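Local coordinates for protein pectinesterase A (Erwinia chrysanthemi, PDB 2NTP) that hydrolyses the methyl esters of galacturonate units in pectin, releasing methanol, as the first step in the maceration and soft-rotting of plant tissue, at residues S32-I37 with R52-L57; L48-N53 with I91-K96; K96-Q101 with A142-V147. All coordinates share one frame; numbering follows the deposited sequence.

Contact 1. Residues S32-I37 with R52-L57; sequences STPFVI and RNNLHL
Arg52 swings CG to the far side of CA from its own nitrogen (chi1 -166°) and runs extended to NE, which carries its guanidinium across to the carbonyl of Thr33. Both end nitrogens grip that one oxygen: NH1 lies 2.8 Å from Thr33 O, NH2 3.0 Å, and the oxygen sits in the guanidinium plane. CB of Phe35 lies over one face of the group, and NE is held by Pro29 O, so its rotation is fixed by several partners. Arginine suits the place: a long arm ending in a flat group whose two terminal nitrogens can both point at one carbonyl. Asn54 works in both directions: its ND2 gives a bond to Ser32 O at 2.9 Å, while OD1 takes a nearly straight one (171°) from His56 NE2. The ring of His56, whose ND1 pairs with Ser99 OG, is thereby pinned from two sides. The parallel pairing begins with Phe35 N to Asn54 O and continues with His56 N to Phe35 O and Ile37 N to His56 O. On the inward side Leu55 CD1 touches both Phe35 CD2 and Ile37 CD1, each at 3.8 Å; Leu55 and Ile37 also touch helix 21-26. Ahead of the regular strand pairing, then, side chains of Asn54 and Arg52 satisfy the carbonyls of Ser32 and Thr33.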
loop_
_atom_site.group_PDB
_atom_site.type_symbol
_atom_site.label_atom_id
_atom_site.label_comp_id
_atom_site.label_asym_id
_atom_site.label_seq_id
_atom_site.Cartn_x
_atom_site.Cartn_y
_atom_site.Cartn_z
ATOM N N SER A 32 -7.821 4.019 25.335
ATOM C CA SER A 32 -7.725 4.842 24.126
ATOM C C SER A 32 -7.061 6.206 24.316
ATOM O O SER A 32 -7.149 7.072 23.435
ATOM C CB SER A 32 -9.110 5.013 23.507
ATOM O OG SER A 32 -10.031 5.528 24.457
ATOM N N THR A 33 -6.403 6.396 25.459
ATOM C CA THR A 33 -5.507 7.531 25.667
ATOM C C THR A 33 -4.325 7.401 24.704
ATOM O O THR A 33 -3.934 6.279 24.365
ATOM C CB THR A 33 -4.991 7.600 27.129
ATOM O OG1 THR A 33 -4.540 6.304 27.546
ATOM C CG2 THR A 33 -6.097 8.069 28.065
ATOM N N PRO A 34 -3.764 8.537 24.243
ATOM C CA PRO A 34 -2.623 8.446 23.323
ATOM C C PRO A 34 -1.432 7.694 23.924
ATOM O O PRO A 34 -1.100 7.884 25.098
ATOM C CB PRO A 34 -2.257 9.912 23.052
ATOM C CG PRO A 34 -2.903 10.691 24.140
ATOM C CD PRO A 34 -4.132 9.937 24.524
ATOM N N PHE A 35 -0.826 6.822 23.123
ATOM C CA PHE A 35 0.382 6.108 23.526
ATOM C C PHE A 35 1.412 6.246 22.416
ATOM O O PHE A 35 1.172 5.812 21.285
ATOM C CB PHE A 35 0.073 4.634 23.802
ATOM C CG PHE A 35 1.147 3.920 24.579
ATOM C CD1 PHE A 35 1.191 4.010 25.970
ATOM C CD2 PHE A 35 2.114 3.156 23.928
ATOM C CE1 PHE A 35 2.178 3.355 26.700
ATOM C CE2 PHE A 35 3.109 2.496 24.653
ATOM C CZ PHE A 35 3.139 2.600 26.042
ATOM N N VAL A 36 2.543 6.862 22.746
ATOM C CA VAL A 36 3.562 7.231 21.763
ATOM C C VAL A 36 4.866 6.487 22.033
ATOM O O VAL A 36 5.420 6.556 23.135
ATOM C CB VAL A 36 3.817 8.758 21.758
ATOM C CG1 VAL A 36 4.694 9.167 20.578
ATOM C CG2 VAL A 36 2.489 9.522 21.743
ATOM N N ILE A 37 5.350 5.780 21.012
ATOM C CA ILE A 37 6.561 4.972 21.126
ATOM C C ILE A 37 7.661 5.497 20.205
ATOM O O ILE A 37 7.458 5.633 18.992
ATOM C CB ILE A 37 6.273 3.481 20.812
ATOM C CG1 ILE A 37 5.168 2.952 21.729
ATOM C CG2 ILE A 37 7.556 2.641 20.941
ATOM C CD1 ILE A 37 4.566 1.616 21.297
ATOM N N ARG A 52 -4.919 -1.582 19.363
ATOM C CA ARG A 52 -5.169 -0.514 20.317
ATOM C C ARG A 52 -5.347 0.817 19.600
ATOM O O ARG A 52 -4.498 1.231 18.806
ATOM C CB ARG A 52 -4.037 -0.405 21.332
ATOM C CG ARG A 52 -4.405 0.445 22.544
ATOM C CD ARG A 52 -3.174 0.835 23.316
ATOM N NE ARG A 52 -3.491 1.610 24.514
ATOM C CZ ARG A 52 -3.724 2.921 24.528
ATOM N NH1 ARG A 52 -3.701 3.628 23.401
ATOM N NH2 ARG A 52 -3.987 3.531 25.676
ATOM N N ASN A 53 -6.460 1.479 19.905
ATOM C CA ASN A 53 -6.749 2.809 19.377
ATOM C C ASN A 53 -5.768 3.851 19.901
ATOM O O ASN A 53 -5.275 3.735 21.027
ATOM C CB ASN A 53 -8.176 3.228 19.743
ATOM C CG ASN A 53 -9.241 2.385 19.052
ATOM O OD1 ASN A 53 -9.031 1.844 17.963
ATOM N ND2 ASN A 53 -10.406 2.285 19.681
ATOM N N ASN A 54 -5.494 4.868 19.080
ATOM C CA ASN A 54 -4.685 6.020 19.492
ATOM C C ASN A 54 -3.231 5.649 19.815
ATOM O O ASN A 54 -2.616 6.209 20.731
ATOM C CB ASN A 54 -5.361 6.725 20.684
ATOM C CG ASN A 54 -5.156 8.234 20.691
ATOM O OD1 ASN A 54 -4.432 8.800 19.867
ATOM N ND2 ASN A 54 -5.806 8.898 21.641
ATOM N N LEU A 55 -2.697 4.683 19.067
ATOM C CA LEU A 55 -1.295 4.281 19.186
ATOM C C LEU A 55 -0.474 4.968 18.110
ATOM O O LEU A 55 -0.932 5.096 16.967
ATOM C CB LEU A 55 -1.140 2.760 19.074
ATOM C CG LEU A 55 0.308 2.250 19.055
ATOM C CD1 LEU A 55 0.962 2.383 20.433
ATOM C CD2 LEU A 55 0.382 0.829 18.548
ATOM N N HIS A 56 0.728 5.404 18.485
ATOM C CA HIS A 56 1.587 6.219 17.616
ATOM C C HIS A 56 3.046 5.786 17.701
ATOM O O HIS A 56 3.620 5.701 18.791
ATOM C CB HIS A 56 1.428 7.700 17.964
ATOM C CG HIS A 56 -0.000 8.133 18.055
ATOM N ND1 HIS A 56 -0.725 8.545 16.957
ATOM C CD2 HIS A 56 -0.857 8.162 19.103
ATOM C CE1 HIS A 56 -1.955 8.835 17.329
ATOM N NE2 HIS A 56 -2.067 8.597 18.624
ATOM N N LEU A 57 3.624 5.494 16.539
ATOM C CA LEU A 57 5.025 5.098 16.436
ATOM C C LEU A 57 5.811 6.217 15.776
ATOM O O LEU A 57 5.360 6.784 14.784
ATOM C CB LEU A 57 5.175 3.803 15.625
ATOM C CG LEU A 57 4.341 2.580 16.032
ATOM C CD1 LEU A 57 4.598 1.408 15.092
ATOM C CD2 LEU A 57 4.633 2.171 17.485
HETATM O O HOH W 1 -4.909 3.477 28.339
#

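Contact 2. Residues L48-N53 with I91-K96; sequences LTITRN and ITISAK
Strands 48-50 and 91-93 run parallel, 8° apart with axes 4.7 Å from each other, and are joined by bonds from Thr92 N to Leu48 O, Ile50 N to Thr92 O and Ser94 N to Ile50 O. Like side chains sit next to like in this register. On the buried face Leu48 lies alongside Ile91, their CD1 atoms 4.1 Å apart, and Ile50 alongside Ile93. In the second pair Ile50 CG1, anti to its own carbonyl carbon (chi1 -56°), is set against Ile93 CD1 at 3.6 Å. Beta-branched isoleucine suits an extended backbone and gives an apolar surface, which helix 21-26 meets through Ile25 on Ile50. The other face carries Thr49 beside Thr92, beta-branched too but with a hydroxyl; a water lies within bonding distance of both Thr92 OG1 and Leu48 O. The side chain of Ser94 is about 9 Å from the bound methyl galacturonate. Past the strands the chains turn, and Ala95, with only a methyl, fits close to the backbone: its CB is 3.3 Å from Arg52 O. Here a side chain takes over from the backbone, Asn53 OD1 accepting from Lys96 N at 2.8 Å in a bond that is straight at the hydrogen (173°), though the donor is tilted from the amide's carbonyl plane. Another water donates to both Arg52 O and Lys96 O. Ladders of matched residues, aliphatic within and threonine without, on successive parallel strands are characteristic of the right-handed parallel beta-helix of pectinesterases.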
loop_
_atom_site.group_PDB
_atom_site.type_symbol
_atom_site.label_atom_id
_atom_site.label_comp_id
_atom_site.label_asym_id
_atom_site.label_seq_id
_atom_site.Cartn_x
_atom_site.Cartn_y
_atom_site.Cartn_z
ATOM N N LEU A 48 3.735 -7.127 13.240
ATOM C CA LEU A 48 2.901 -6.439 14.222
ATOM C C LEU A 48 1.446 -6.360 13.792
ATOM O O LEU A 48 1.148 -6.146 12.615
ATOM C CB LEU A 48 3.433 -5.024 14.474
ATOM C CG LEU A 48 4.916 -4.867 14.826
ATOM C CD1 LEU A 48 5.337 -3.405 14.719
ATOM C CD2 LEU A 48 5.223 -5.428 16.209
ATOM N N THR A 49 0.545 -6.527 14.758
ATOM C CA THR A 49 -0.877 -6.285 14.545
ATOM C C THR A 49 -1.327 -5.282 15.594
ATOM O O THR A 49 -1.209 -5.528 16.797
ATOM C CB THR A 49 -1.716 -7.578 14.622
ATOM O OG1 THR A 49 -1.259 -8.491 13.620
ATOM C CG2 THR A 49 -3.200 -7.281 14.396
ATOM N N ILE A 50 -1.815 -4.140 15.124
ATOM C CA ILE A 50 -2.203 -3.037 15.997
ATOM C C ILE A 50 -3.703 -3.072 16.243
ATOM O O ILE A 50 -4.491 -2.899 15.316
ATOM C CB ILE A 50 -1.807 -1.661 15.384
ATOM C CG1 ILE A 50 -0.302 -1.594 15.069
ATOM C CG2 ILE A 50 -2.287 -0.508 16.270
ATOM C CD1 ILE A 50 0.621 -2.062 16.171
ATOM N N THR A 51 -4.094 -3.293 17.497
ATOM C CA THR A 51 -5.508 -3.387 17.856
ATOM C C THR A 51 -5.902 -2.334 18.881
ATOM O O THR A 51 -7.077 -2.219 19.234
ATOM C CB THR A 51 -5.872 -4.784 18.412
ATOM O OG1 THR A 51 -5.052 -5.072 19.551
ATOM C CG2 THR A 51 -5.673 -5.857 17.340
ATOM N N ARG A 52 -4.919 -1.582 19.363
ATOM C CA ARG A 52 -5.169 -0.514 20.317
ATOM C C ARG A 52 -5.347 0.817 19.600
ATOM O O ARG A 52 -4.498 1.231 18.806
ATOM C CB ARG A 52 -4.037 -0.405 21.332
ATOM C CG ARG A 52 -4.405 0.445 22.544
ATOM C CD ARG A 52 -3.174 0.835 23.316
ATOM N NE ARG A 52 -3.491 1.610 24.514
ATOM C CZ ARG A 52 -3.724 2.921 24.528
ATOM N NH1 ARG A 52 -3.701 3.628 23.401
ATOM N NH2 ARG A 52 -3.987 3.531 25.676
ATOM N N ASN A 53 -6.460 1.479 19.905
ATOM C CA ASN A 53 -6.749 2.809 19.377
ATOM C C ASN A 53 -5.768 3.851 19.901
ATOM O O ASN A 53 -5.275 3.735 21.027
ATOM C CB ASN A 53 -8.176 3.228 19.743
ATOM C CG ASN A 53 -9.241 2.385 19.052
ATOM O OD1 ASN A 53 -9.031 1.844 17.963
ATOM N ND2 ASN A 53 -10.406 2.285 19.681
ATOM N N ILE A 91 3.038 -5.310 8.852
ATOM C CA ILE A 91 2.274 -4.548 9.839
ATOM C C ILE A 91 0.805 -4.507 9.434
ATOM O O ILE A 91 0.475 -4.194 8.289
ATOM C CB ILE A 91 2.840 -3.115 10.032
ATOM C CG1 ILE A 91 4.249 -3.183 10.636
ATOM C CG2 ILE A 91 1.905 -2.264 10.916
ATOM C CD1 ILE A 91 4.881 -1.824 10.931
ATOM N N THR A 92 -0.060 -4.849 10.384
ATOM C CA THR A 92 -1.504 -4.830 10.181
ATOM C C THR A 92 -2.114 -3.803 11.136
ATOM O O THR A 92 -1.918 -3.897 12.346
ATOM C CB THR A 92 -2.109 -6.229 10.434
ATOM O OG1 THR A 92 -1.540 -7.175 9.511
ATOM C CG2 THR A 92 -3.616 -6.205 10.268
ATOM N N ILE A 93 -2.834 -2.823 10.589
ATOM C CA ILE A 93 -3.494 -1.804 11.415
ATOM C C ILE A 93 -4.980 -2.109 11.509
ATOM O O ILE A 93 -5.712 -1.978 10.519
ATOM C CB ILE A 93 -3.289 -0.354 10.870
ATOM C CG1 ILE A 93 -1.809 -0.044 10.612
ATOM C CG2 ILE A 93 -3.934 0.672 11.817
ATOM C CD1 ILE A 93 -0.907 -0.120 11.842
ATOM N N SER A 94 -5.408 -2.536 12.696
ATOM C CA SER A 94 -6.801 -2.900 12.964
ATOM C C SER A 94 -7.324 -2.088 14.146
ATOM O O SER A 94 -8.016 -2.612 15.028
ATOM C CB SER A 94 -6.918 -4.394 13.266
ATOM O OG SER A 94 -6.585 -5.165 12.124
ATOM N N ALA A 95 -6.959 -0.811 14.160
ATOM C CA ALA A 95 -7.379 0.116 15.202
ATOM C C ALA A 95 -7.521 1.504 14.595
ATOM O O ALA A 95 -7.068 1.755 13.474
ATOM C CB ALA A 95 -6.372 0.133 16.332
ATOM N N LYS A 96 -8.155 2.401 15.343
ATOM C CA LYS A 96 -8.392 3.761 14.883
ATOM C C LYS A 96 -7.324 4.711 15.397
ATOM O O LYS A 96 -6.691 4.450 16.416
ATOM C CB LYS A 96 -9.771 4.237 15.345
ATOM C CG LYS A 96 -10.908 3.481 14.701
ATOM C CD LYS A 96 -12.244 3.909 15.254
ATOM C CE LYS A 96 -13.364 3.127 14.588
ATOM N NZ LYS A 96 -13.148 1.658 14.713
HETATM O O HOH W 2 0.876 -8.122 10.488
HETATM O O HOH W 3 -9.892 -2.622 17.217
HETATM O O HOH W 4 -4.055 3.051 16.802
#

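Contact 3. Residues K96-Q101 with A142-V147; sequences KDFSAQ and AYFKDV
Phe98 and Phe144 meet obliquely, their side chains crossing at about a right angle: ring planes stand at 49°, and CE2 of Phe144 comes to the edge of the Phe98 ring, 3.6 Å from its CE2. The torsions differ, Phe98 holding CG anti to the backbone N (chi1 176°) and Phe144 holding CG anti to the carbonyl carbon (chi1 -56°), which turns the two rings toward each other. Other apolar contacts adjoin them. The methyl of Ala100 lies against the Phe144 ring, CB to CD2 3.9 Å, and Val147 CG2 lies 4.2 Å from Ala100 CB. Flat rings and compact methyls suit this buried interior.

The hydrogen bonds are those of parallel strands: Tyr143 N to Phe98 O, Ala100 N to Tyr143 O, and Lys145 N to Ala100 O. Alpha hydrogens add CA-H...O contacts, as from Gln101 CA to Lys145 O at 3.1 Å.

Ser99, Gln101, Tyr143 and Lys145 share the opposite face of the sheet from Ala100 and Phe144, where the C-terminal Pro339 and Leu341 lie on Tyr143. Gln101 lays its CG 3.5 Å from Lys145 O, while Lys145 leads away to a salt bridge with Asp167; Ser99 CB neighbours Tyr143 CB. At Asp146 the chain turns a corner, and OD2 is held by Ser102 OG. Strands 99-101 and 142-145, with Phe144 stacking on Phe165 of the next strand and a corner leading to another sheet, are characteristic of successive coils of a parallel beta-helix.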
loop_
_atom_site.group_PDB
_atom_site.type_symbol
_atom_site.label_atom_id
_atom_site.label_comp_id
_atom_site.label_asym_id
_atom_site.label_seq_id
_atom_site.Cartn_x
_atom_site.Cartn_y
_atom_site.Cartn_z
ATOM N N LYS A 96 -8.155 2.401 15.343
ATOM C CA LYS A 96 -8.392 3.761 14.883
ATOM C C LYS A 96 -7.324 4.711 15.397
ATOM O O LYS A 96 -6.691 4.450 16.416
ATOM C CB LYS A 96 -9.771 4.237 15.345
ATOM C CG LYS A 96 -10.908 3.481 14.701
ATOM C CD LYS A 96 -12.244 3.909 15.254
ATOM C CE LYS A 96 -13.364 3.127 14.588
ATOM N NZ LYS A 96 -13.148 1.658 14.713
ATOM N N ASP A 97 -7.137 5.812 14.670
ATOM C CA ASP A 97 -6.243 6.905 15.075
ATOM C C ASP A 97 -4.798 6.473 15.303
ATOM O O ASP A 97 -4.126 6.962 16.215
ATOM C CB ASP A 97 -6.820 7.651 16.282
ATOM C CG ASP A 97 -8.169 8.269 15.979
ATOM O OD1 ASP A 97 -8.263 9.052 15.010
ATOM O OD2 ASP A 97 -9.138 7.965 16.698
ATOM N N PHE A 98 -4.331 5.557 14.455
ATOM C CA PHE A 98 -2.936 5.149 14.438
ATOM C C PHE A 98 -2.127 6.160 13.645
ATOM O O PHE A 98 -2.615 6.697 12.651
ATOM C CB PHE A 98 -2.784 3.768 13.782
ATOM C CG PHE A 98 -1.349 3.321 13.640
ATOM C CD1 PHE A 98 -0.676 2.760 14.724
ATOM C CD2 PHE A 98 -0.661 3.481 12.430
ATOM C CE1 PHE A 98 0.656 2.358 14.610
ATOM C CE2 PHE A 98 0.676 3.085 12.309
ATOM C CZ PHE A 98 1.334 2.520 13.396
ATOM N N SER A 99 -0.896 6.411 14.076
ATOM C CA SER A 99 0.070 7.110 13.230
ATOM C C SER A 99 1.448 6.472 13.305
ATOM O O SER A 99 1.840 5.932 14.341
ATOM C CB SER A 99 0.138 8.612 13.543
ATOM O OG SER A 99 0.768 8.879 14.782
ATOM N N ALA A 100 2.156 6.510 12.178
ATOM C CA ALA A 100 3.574 6.184 12.132
ATOM C C ALA A 100 4.315 7.335 11.477
ATOM O O ALA A 100 3.839 7.906 10.490
ATOM C CB ALA A 100 3.809 4.888 11.362
ATOM N N GLN A 101 5.478 7.675 12.031
ATOM C CA GLN A 101 6.310 8.744 11.493
ATOM C C GLN A 101 7.780 8.339 11.443
ATOM O O GLN A 101 8.266 7.667 12.353
ATOM C CB GLN A 101 6.160 10.026 12.325
ATOM C CG GLN A 101 6.939 11.216 11.751
ATOM C CD GLN A 101 6.977 12.424 12.671
ATOM O OE1 GLN A 101 6.707 12.325 13.868
ATOM N NE2 GLN A 101 7.323 13.578 12.107
ATOM N N ALA A 142 -5.858 6.511 9.839
ATOM C CA ALA A 142 -4.469 6.074 9.955
ATOM C C ALA A 142 -3.562 7.032 9.190
ATOM O O ALA A 142 -3.778 7.279 8.004
ATOM C CB ALA A 142 -4.308 4.651 9.427
ATOM N N TYR A 143 -2.544 7.550 9.868
ATOM C CA TYR A 143 -1.708 8.620 9.321
ATOM C C TYR A 143 -0.255 8.178 9.247
ATOM O O TYR A 143 0.321 7.749 10.246
ATOM C CB TYR A 143 -1.861 9.859 10.211
ATOM C CG TYR A 143 -1.100 11.120 9.825
ATOM C CD1 TYR A 143 -0.653 11.354 8.516
ATOM C CD2 TYR A 143 -0.867 12.105 10.784
ATOM C CE1 TYR A 143 0.041 12.537 8.191
ATOM C CE2 TYR A 143 -0.196 13.279 10.468
ATOM C CZ TYR A 143 0.257 13.490 9.178
ATOM O OH TYR A 143 0.915 14.667 8.893
ATOM N N PHE A 144 0.329 8.288 8.058
ATOM C CA PHE A 144 1.718 7.889 7.846
ATOM C C PHE A 144 2.495 9.059 7.269
ATOM O O PHE A 144 2.243 9.471 6.140
ATOM C CB PHE A 144 1.776 6.665 6.925
ATOM C CG PHE A 144 0.968 5.509 7.431
ATOM C CD1 PHE A 144 -0.399 5.431 7.162
ATOM C CD2 PHE A 144 1.563 4.523 8.215
ATOM C CE1 PHE A 144 -1.166 4.369 7.655
ATOM C CE2 PHE A 144 0.809 3.461 8.711
ATOM C CZ PHE A 144 -0.561 3.389 8.431
ATOM N N LYS A 145 3.416 9.607 8.059
ATOM C CA LYS A 145 4.202 10.772 7.637
ATOM C C LYS A 145 5.689 10.446 7.608
ATOM O O LYS A 145 6.224 9.918 8.583
ATOM C CB LYS A 145 3.954 11.975 8.553
ATOM C CG LYS A 145 4.675 13.241 8.074
ATOM C CD LYS A 145 4.181 14.504 8.739
ATOM C CE LYS A 145 4.822 15.735 8.110
ATOM N NZ LYS A 145 4.261 16.065 6.758
ATOM N N ASP A 146 6.347 10.777 6.496
ATOM C CA ASP A 146 7.768 10.472 6.310
ATOM C C ASP A 146 8.006 8.977 6.552
ATOM O O ASP A 146 8.867 8.566 7.339
ATOM C CB ASP A 146 8.628 11.357 7.220
ATOM C CG ASP A 146 10.119 11.189 6.979
ATOM O OD1 ASP A 146 10.542 11.005 5.816
ATOM O OD2 ASP A 146 10.871 11.253 7.978
ATOM N N VAL A 147 7.210 8.161 5.871
ATOM C CA VAL A 147 7.295 6.708 5.994
ATOM C C VAL A 147 7.675 6.121 4.637
ATOM O O VAL A 147 7.268 6.638 3.597
ATOM C CB VAL A 147 5.952 6.106 6.497
ATOM C CG1 VAL A 147 5.922 4.589 6.347
ATOM C CG2 VAL A 147 5.708 6.490 7.961
#

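How the contacts relate
The three contacts lie on one side of the chain's centre, their own centres 10 to 11 Å apart. Segment 32-37 comes first, then 48-53 running into 52-57, then 91-96 running into 96-101, and last 142-147. Contacts 1 and 2 therefore have Arg52 and Asn53 in common, and Lys96 likewise joins contact 2 to contact 3. Contacts 1 and 3 belong to the same long parallel sheet, where strands 55-59 and 99-101 are neighbours, whereas contact 2 lies in a separate four-stranded sheet. Phe98 packs on Ile50 and Ile93, so the two sheets share an interior. Together they build early coils of the beta-helix, the scaffold on which the substrate cleft is formed.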